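SPbeta prophage-derived aminoglycoside N(3')-acetyltransferase-like protein YokD (Bacillus subtilis, PDB 2NYG) binds coenzyme A, probably acts as an N-acetyltransferase of the antibiotic-modifying family, and may contribute to antibiotic resistance. Local coordinates at residues D21-G26 with I57-E62; H235-G240 with R248-T253. All blocks are in the same frame, centred on the assembly; numbering follows the deposited sequence.

In the fold
From the N terminus, the chain runs through helix 15-25, strand 32-37 of the mixed sheet and helix 48-60, whose last turn comes back to helix 15-25 in contact 1. The loop closed there thus contains strand 32-37 and the CoA-binding residues 39-45. The chain then builds most of the remaining fold before contact 2 pairs strands 238-242 and 245-251, closing only a short hairpin. The two loops follow one another in series, neither nesting nor crossing. In space they meet: the C-terminal end of helix 15-25 lies on the hairpin, with Leu25 against Leu249, Lys238 and Gly240, so this helix packs against both helix 48-60 and the terminal hairpin at that end of the sheet.

Contact 1 of 2, residues D21-G26 with I57-E62; sequences DLKALG and IDVVTE
Leu22 and Val59 join the last turns of two helices, 15-25 and 48-60, in an apolar helix-helix contact. Helix 48-60 links the adjacent parallel strands 32-37 and 65-69, a beta-alpha-beta unit. The side chain of Leu22 starts toward its partner, and its CB lies 3.9 Å from Val59 CG2. The next atom, CG, is turned beside the backbone N (chi1 -73°) and stands 4.7 Å from that same methyl. From this branch point CD1 bends back to reach Val59 CG2 at 4.0 Å, whereas CD2 leads off in another direction. One methyl of Val59 therefore rests against both the root and one tip of the leucine. Its other methyl serves a second neighbour: CG1 is anti to the backbone N (chi1 180°), which presents it to the methylene stem of Lys23. The two side chains run past one another, pointing opposite ways, and the lysine chain stays extended until its final torsion. The contact is apolar, carried by carbon atoms, although that last bend (chi4 -69°) brings Lys23 NZ back to 4.4 Å from Val59 CG1. Thr19, one turn before Lys23, and Leu27, just past the helix, also touch Val59. On another side of helix 48-60, Val60 and Ile57 pack on Ile66 of strand 65-69 and on Trp138. On the solvent side Lys23 CG lies 4.1 Å from Val59 CG1.

Contact 2 of 2, residues H235-G240 with R248-T253; sequences HNMKVG and RLFSLT
With chi1 at 179°, Met237 sends CG away from its own amide nitrogen and bends only at its last torsion, while Phe250 places CG between the backbone N and the carbonyl carbon (chi1 58°), a torsion that brings ring and thioether side by side. Met237 CE then lies 3.7 Å from Phe250 CD2. Met237 SD lies 5.4 Å from the centroid of the Phe250 ring, well off the ring normal, an oblique Met-aromatic contact. SD also reaches the aliphatic part of Arg248, which crosses it obliquely with CB and CD nearest. The backbones form an antiparallel hairpin. Lys238 and Leu249 form a hydrogen-bonded pair, with Lys238 N giving to Leu249 O at 3.0 Å and Leu249 N to Lys238 O at 2.9 Å. Val239 and Arg248 form the following non-hydrogen-bonded pair. Beyond the other end of the ladder a water takes over, donating to Asn236 O and accepting from Ser251 N. Ser251 OG caps the N-terminus of helix 252-268 by bonding Glu254 N. The guanidinium of Arg248 is held from outside by two salt bridges, to Glu232 and Asp177, which should balance its charge and fix its direction. Met237 also packs on Phe231 of helix 224-234. Strand 238-242 forms one edge of the mixed sheet within this chain, and strand 245-251 lies between it and strand 170-174, where Arg248 and Phe250 make backbone bonds to Leu173 and Val171.

Contact 1 of 2, residues D21-G26 with I57-E62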
ATOM      1  N   ASP A  21     -20.033 -15.155  -2.449  1.00 33.02           N
ATOM      2  CA  ASP A  21     -19.135 -16.290  -2.631  1.00 34.01           C
ATOM      3  C   ASP A  21     -18.464 -16.690  -1.346  1.00 35.35           C
ATOM      4  O   ASP A  21     -18.312 -17.864  -1.066  1.00 39.06           O
ATOM      5  CB  ASP A  21     -18.048 -15.984  -3.653  1.00 33.28           C
ATOM      6  CG  ASP A  21     -18.605 -15.580  -4.992  1.00 36.65           C
ATOM      7  OD1 ASP A  21     -19.603 -16.175  -5.443  1.00 38.21           O
ATOM      8  OD2 ASP A  21     -18.033 -14.666  -5.611  1.00 40.10           O
ATOM      9  N   LEU A  22     -18.043 -15.720  -0.555  1.00 35.65           N
ATOM     10  CA  LEU A  22     -17.388 -16.047   0.695  1.00 36.53           C
ATOM     11  C   LEU A  22     -18.315 -16.848   1.600  1.00 36.45           C
ATOM     12  O   LEU A  22     -17.875 -17.809   2.238  1.00 36.30           O
ATOM     13  CB  LEU A  22     -16.924 -14.776   1.403  1.00 34.74           C
ATOM     14  CG  LEU A  22     -15.719 -14.084   0.764  1.00 34.73           C
ATOM     15  CD1 LEU A  22     -15.477 -12.760   1.462  1.00 33.05           C
ATOM     16  CD2 LEU A  22     -14.497 -14.969   0.860  1.00 30.56           C
ATOM     17  N   LYS A  23     -19.589 -16.462   1.652  1.00 34.97           N
ATOM     18  CA  LYS A  23     -20.553 -17.167   2.489  1.00 35.96           C
ATOM     19  C   LYS A  23     -20.839 -18.579   1.940  1.00 36.34           C
ATOM     20  O   LYS A  23     -20.949 -19.538   2.695  1.00 35.88           O
ATOM     21  CB  LYS A  23     -21.855 -16.364   2.596  1.00 34.40           C
ATOM     22  CG  LYS A  23     -21.748 -15.036   3.336  1.00 36.95           C
ATOM     23  CD  LYS A  23     -23.105 -14.317   3.372  1.00 35.61           C
ATOM     24  CE  LYS A  23     -23.087 -13.025   4.179  1.00 36.33           C
ATOM     25  NZ  LYS A  23     -22.920 -13.273   5.638  1.00 40.22           N
ATOM     26  N   ALA A  24     -20.958 -18.696   0.625  1.00 36.00           N
ATOM     27  CA  ALA A  24     -21.214 -19.981   0.002  1.00 36.61           C
ATOM     28  C   ALA A  24     -20.051 -20.918   0.303  1.00 38.96           C
ATOM     29  O   ALA A  24     -20.246 -22.101   0.551  1.00 40.19           O
ATOM     30  CB  ALA A  24     -21.366 -19.808  -1.503  1.00 36.89           C
ATOM     31  N   LEU A  25     -18.838 -20.371   0.280  1.00 40.44           N
ATOM     32  CA  LEU A  25     -17.622 -21.135   0.545  1.00 39.34           C
ATOM     33  C   LEU A  25     -17.623 -21.701   1.967  1.00 39.45           C
ATOM     34  O   LEU A  25     -17.279 -22.864   2.176  1.00 40.38           O
ATOM     35  CB  LEU A  25     -16.401 -20.240   0.305  1.00 40.60           C
ATOM     36  CG  LEU A  25     -14.944 -20.690   0.495  1.00 42.07           C
ATOM     37  CD1 LEU A  25     -14.578 -20.525   1.935  1.00 44.89           C
ATOM     38  CD2 LEU A  25     -14.719 -22.116   0.028  1.00 41.42           C
ATOM     39  N   GLY A  26     -18.017 -20.891   2.945  1.00 36.91           N
ATOM     40  CA  GLY A  26     -18.058 -21.389   4.310  1.00 36.59           C
ATOM     41  C   GLY A  26     -17.681 -20.396   5.387  1.00 36.02           C
ATOM     42  O   GLY A  26     -17.764 -20.696   6.571  1.00 34.87           O
ATOM     43  N   ILE A  57     -14.952  -8.186   5.780  1.00 30.46           N
ATOM     44  CA  ILE A  57     -15.489  -7.596   6.999  1.00 32.36           C
ATOM     45  C   ILE A  57     -17.003  -7.815   7.099  1.00 34.83           C
ATOM     46  O   ILE A  57     -17.537  -8.123   8.168  1.00 34.02           O
ATOM     47  CB  ILE A  57     -15.125  -6.093   7.060  1.00 28.56           C
ATOM     48  CG1 ILE A  57     -13.640  -5.964   7.390  1.00 24.42           C
ATOM     49  CG2 ILE A  57     -15.963  -5.380   8.077  1.00 28.04           C
ATOM     50  CD1 ILE A  57     -13.136  -4.578   7.553  1.00 24.35           C
ATOM     51  N   ASP A  58     -17.683  -7.690   5.968  1.00 35.92           N
ATOM     52  CA  ASP A  58     -19.121  -7.875   5.923  1.00 37.98           C
ATOM     53  C   ASP A  58     -19.508  -9.272   6.343  1.00 39.71           C
ATOM     54  O   ASP A  58     -20.510  -9.479   7.031  1.00 40.93           O
ATOM     55  CB  ASP A  58     -19.636  -7.624   4.512  1.00 39.32           C
ATOM     56  CG  ASP A  58     -19.864  -6.166   4.238  1.00 39.29           C
ATOM     57  OD1 ASP A  58     -19.327  -5.337   5.013  1.00 35.39           O
ATOM     58  OD2 ASP A  58     -20.573  -5.860   3.251  1.00 39.92           O
ATOM     59  N   VAL A  59     -18.701 -10.239   5.930  1.00 40.26           N
ATOM     60  CA  VAL A  59     -18.997 -11.612   6.245  1.00 38.14           C
ATOM     61  C   VAL A  59     -18.639 -11.935   7.678  1.00 41.14           C
ATOM     62  O   VAL A  59     -19.499 -12.341   8.460  1.00 42.84           O
ATOM     63  CB  VAL A  59     -18.260 -12.550   5.283  1.00 36.74           C
ATOM     64  CG1 VAL A  59     -18.568 -13.999   5.622  1.00 32.90           C
ATOM     65  CG2 VAL A  59     -18.681 -12.243   3.857  1.00 34.30           C
ATOM     66  N   VAL A  60     -17.377 -11.718   8.029  1.00 43.71           N
ATOM     67  CA  VAL A  60     -16.895 -12.038   9.367  1.00 43.78           C
ATOM     68  C   VAL A  60     -17.472 -11.175  10.490  1.00 44.16           C
ATOM     69  O   VAL A  60     -17.353 -11.513  11.667  1.00 44.97           O
ATOM     70  CB  VAL A  60     -15.349 -12.003   9.398  1.00 42.26           C
ATOM     71  CG1 VAL A  60     -14.844 -10.797  10.175  1.00 39.75           C
ATOM     72  CG2 VAL A  60     -14.834 -13.283   9.990  1.00 44.50           C
ATOM     73  N   THR A  61     -18.096 -10.065  10.120  1.00 44.27           N
ATOM     74  CA  THR A  61     -18.717  -9.151  11.081  1.00 45.89           C
ATOM     75  C   THR A  61     -17.780  -8.632  12.166  1.00 45.92           C
ATOM     76  O   THR A  61     -16.677  -9.133  12.350  1.00 46.95           O
ATOM     77  CB  THR A  61     -19.946  -9.803  11.773  1.00 45.80           C
ATOM     78  OG1 THR A  61     -20.814  -8.781  12.253  1.00 48.80           O
ATOM     79  CG2 THR A  61     -19.528 -10.595  12.973  1.00 46.38           C
ATOM     80  N   GLU A  62     -18.236  -7.616  12.883  1.00 47.06           N
ATOM     81  CA  GLU A  62     -17.463  -7.003  13.962  1.00 47.60           C
ATOM     82  C   GLU A  62     -17.245  -7.963  15.146  1.00 45.62           C
ATOM     83  O   GLU A  62     -16.539  -7.643  16.104  1.00 45.41           O
ATOM     84  CB  GLU A  62     -18.192  -5.741  14.424  1.00 50.92           C
ATOM     85  CG  GLU A  62     -17.473  -4.942  15.499  1.00 56.76           C
ATOM     86  CD  GLU A  62     -18.194  -3.634  15.837  1.00 60.04           C
ATOM     87  OE1 GLU A  62     -18.320  -2.772  14.934  1.00 60.27           O
ATOM     88  OE2 GLU A  62     -18.630  -3.477  17.003  1.00 59.43           O
TER

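Contact 2 of 2, residues H235-G240 with R248-T253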
ATOM      1  N   HIS A 235      -8.549 -34.844   5.467  1.00 36.82           N
ATOM      2  CA  HIS A 235      -9.078 -33.803   6.339  1.00 39.08           C
ATOM      3  C   HIS A 235     -10.146 -32.929   5.714  1.00 40.17           C
ATOM      4  O   HIS A 235     -10.097 -32.623   4.523  1.00 39.02           O
ATOM      5  CB  HIS A 235      -7.923 -32.979   6.879  1.00 37.43           C
ATOM      6  CG  HIS A 235      -7.098 -33.735   7.861  1.00 36.83           C
ATOM      7  ND1 HIS A 235      -7.357 -33.712   9.213  1.00 38.15           N
ATOM      8  CD2 HIS A 235      -6.126 -34.659   7.679  1.00 38.95           C
ATOM      9  CE1 HIS A 235      -6.586 -34.593   9.823  1.00 37.37           C
ATOM     10  NE2 HIS A 235      -5.831 -35.184   8.914  1.00 37.35           N
ATOM     11  N   ASN A 236     -11.134 -32.563   6.527  1.00 43.47           N
ATOM     12  CA  ASN A 236     -12.242 -31.744   6.059  1.00 46.68           C
ATOM     13  C   ASN A 236     -11.735 -30.402   5.617  1.00 47.45           C
ATOM     14  O   ASN A 236     -10.947 -29.759   6.307  1.00 47.90           O
ATOM     15  CB  ASN A 236     -13.292 -31.575   7.148  1.00 49.33           C
ATOM     16  CG  ASN A 236     -14.040 -32.864   7.430  1.00 52.28           C
ATOM     17  OD1 ASN A 236     -14.487 -33.549   6.503  1.00 51.54           O
ATOM     18  ND2 ASN A 236     -14.184 -33.202   8.712  1.00 54.30           N
ATOM     19  N   MET A 237     -12.202 -29.982   4.455  1.00 47.84           N
ATOM     20  CA  MET A 237     -11.760 -28.731   3.888  1.00 49.31           C
ATOM     21  C   MET A 237     -12.777 -28.243   2.868  1.00 48.62           C
ATOM     22  O   MET A 237     -13.141 -28.974   1.956  1.00 50.75           O
ATOM     23  CB  MET A 237     -10.412 -28.973   3.228  1.00 49.05           C
ATOM     24  CG  MET A 237      -9.839 -27.771   2.570  1.00 51.59           C
ATOM     25  SD  MET A 237      -8.342 -28.158   1.727  1.00 52.66           S
ATOM     26  CE  MET A 237      -7.244 -28.484   3.182  1.00 54.58           C
ATOM     27  N   LYS A 238     -13.240 -27.012   3.018  1.00 48.35           N
ATOM     28  CA  LYS A 238     -14.216 -26.481   2.079  1.00 47.98           C
ATOM     29  C   LYS A 238     -13.524 -25.873   0.869  1.00 45.98           C
ATOM     30  O   LYS A 238     -12.580 -25.108   1.000  1.00 47.60           O
ATOM     31  CB  LYS A 238     -15.105 -25.451   2.781  1.00 48.28           C
ATOM     32  CG  LYS A 238     -15.843 -26.056   3.956  1.00 51.77           C
ATOM     33  CD  LYS A 238     -16.816 -25.110   4.606  1.00 55.87           C
ATOM     34  CE  LYS A 238     -17.549 -25.817   5.740  1.00 58.37           C
ATOM     35  NZ  LYS A 238     -18.550 -24.929   6.407  1.00 60.01           N
ATOM     36  N   VAL A 239     -13.977 -26.250  -0.314  1.00 44.62           N
ATOM     37  CA  VAL A 239     -13.405 -25.727  -1.540  1.00 43.94           C
ATOM     38  C   VAL A 239     -14.518 -24.982  -2.275  1.00 42.47           C
ATOM     39  O   VAL A 239     -15.690 -25.333  -2.166  1.00 42.64           O
ATOM     40  CB  VAL A 239     -12.824 -26.875  -2.427  1.00 42.90           C
ATOM     41  CG1 VAL A 239     -12.274 -26.313  -3.732  1.00 43.31           C
ATOM     42  CG2 VAL A 239     -11.713 -27.585  -1.688  1.00 42.29           C
ATOM     43  N   GLY A 240     -14.148 -23.945  -3.014  1.00 42.69           N
ATOM     44  CA  GLY A 240     -15.135 -23.172  -3.739  1.00 42.82           C
ATOM     45  C   GLY A 240     -14.550 -21.889  -4.299  1.00 43.42           C
ATOM     46  O   GLY A 240     -13.552 -21.378  -3.791  1.00 41.81           O
ATOM     47  N   ARG A 248      -9.949 -22.358  -0.610  1.00 36.41           N
ATOM     48  CA  ARG A 248     -10.222 -23.388   0.350  1.00 37.17           C
ATOM     49  C   ARG A 248     -10.134 -22.798   1.728  1.00 36.61           C
ATOM     50  O   ARG A 248      -9.310 -21.935   1.997  1.00 35.91           O
ATOM     51  CB  ARG A 248      -9.316 -24.605   0.186  1.00 38.58           C
ATOM     52  CG  ARG A 248      -7.864 -24.377   0.066  1.00 39.21           C
ATOM     53  CD  ARG A 248      -7.257 -25.711  -0.323  1.00 43.96           C
ATOM     54  NE  ARG A 248      -6.068 -25.561  -1.155  1.00 47.64           N
ATOM     55  CZ  ARG A 248      -5.867 -26.209  -2.299  1.00 46.35           C
ATOM     56  NH1 ARG A 248      -6.778 -27.059  -2.756  1.00 46.22           N
ATOM     57  NH2 ARG A 248      -4.758 -25.995  -2.987  1.00 45.04           N
ATOM     58  N   LEU A 249     -11.050 -23.235   2.579  1.00 36.48           N
ATOM     59  CA  LEU A 249     -11.125 -22.769   3.948  1.00 36.09           C
ATOM     60  C   LEU A 249     -10.997 -23.999   4.826  1.00 35.94           C
ATOM     61  O   LEU A 249     -11.707 -24.980   4.610  1.00 36.48           O
ATOM     62  CB  LEU A 249     -12.479 -22.089   4.197  1.00 33.44           C
ATOM     63  CG  LEU A 249     -12.746 -21.723   5.659  1.00 34.15           C
ATOM     64  CD1 LEU A 249     -11.897 -20.528   6.055  1.00 33.28           C
ATOM     65  CD2 LEU A 249     -14.204 -21.419   5.866  1.00 34.44           C
ATOM     66  N   PHE A 250     -10.092 -23.953   5.800  1.00 35.50           N
ATOM     67  CA  PHE A 250      -9.896 -25.075   6.713  1.00 34.33           C
ATOM     68  C   PHE A 250      -9.461 -24.650   8.106  1.00 32.97           C
ATOM     69  O   PHE A 250      -9.124 -23.494   8.345  1.00 33.70           O
ATOM     70  CB  PHE A 250      -8.884 -26.064   6.131  1.00 35.00           C
ATOM     71  CG  PHE A 250      -7.548 -25.457   5.829  1.00 35.68           C
ATOM     72  CD1 PHE A 250      -6.604 -25.273   6.836  1.00 33.59           C
ATOM     73  CD2 PHE A 250      -7.220 -25.089   4.524  1.00 35.76           C
ATOM     74  CE1 PHE A 250      -5.351 -24.737   6.548  1.00 33.21           C
ATOM     75  CE2 PHE A 250      -5.972 -24.553   4.226  1.00 33.08           C
ATOM     76  CZ  PHE A 250      -5.035 -24.378   5.239  1.00 32.15           C
ATOM     77  N   SER A 251      -9.481 -25.609   9.023  1.00 33.77           N
ATOM     78  CA  SER A 251      -9.101 -25.387  10.414  1.00 32.83           C
ATOM     79  C   SER A 251      -7.595 -25.131  10.544  1.00 33.09           C
ATOM     80  O   SER A 251      -6.790 -25.862   9.982  1.00 32.88           O
ATOM     81  CB  SER A 251      -9.492 -26.609  11.231  1.00 32.81           C
ATOM     82  OG  SER A 251      -9.075 -26.458  12.570  1.00 37.55           O
ATOM     83  N   LEU A 252      -7.217 -24.090  11.276  1.00 33.39           N
ATOM     84  CA  LEU A 252      -5.812 -23.777  11.421  1.00 33.82           C
ATOM     85  C   LEU A 252      -5.183 -24.751  12.400  1.00 36.41           C
ATOM     86  O   LEU A 252      -4.128 -25.331  12.127  1.00 36.43           O
ATOM     87  CB  LEU A 252      -5.628 -22.332  11.885  1.00 34.00           C
ATOM     88  CG  LEU A 252      -4.208 -21.780  12.069  1.00 33.36           C
ATOM     89  CD1 LEU A 252      -4.201 -20.286  11.946  1.00 31.45           C
ATOM     90  CD2 LEU A 252      -3.668 -22.193  13.424  1.00 33.70           C
ATOM     91  N   THR A 253      -5.851 -24.945  13.539  1.00 38.64           N
ATOM     92  CA  THR A 253      -5.392 -25.875  14.564  1.00 39.44           C
ATOM     93  C   THR A 253      -5.212 -27.278  13.974  1.00 40.14           C
ATOM     94  O   THR A 253      -4.264 -27.992  14.292  1.00 41.17           O
ATOM     95  CB  THR A 253      -6.402 -25.942  15.696  1.00 38.43           C
ATOM     96  OG1 THR A 253      -6.572 -24.632  16.246  1.00 39.54           O
ATOM     97  CG2 THR A 253      -5.930 -26.876  16.770  1.00 37.18           C
TER
HETATM   98  O   HOH W   1     -10.012 -28.446   8.634  1.00 31.09           O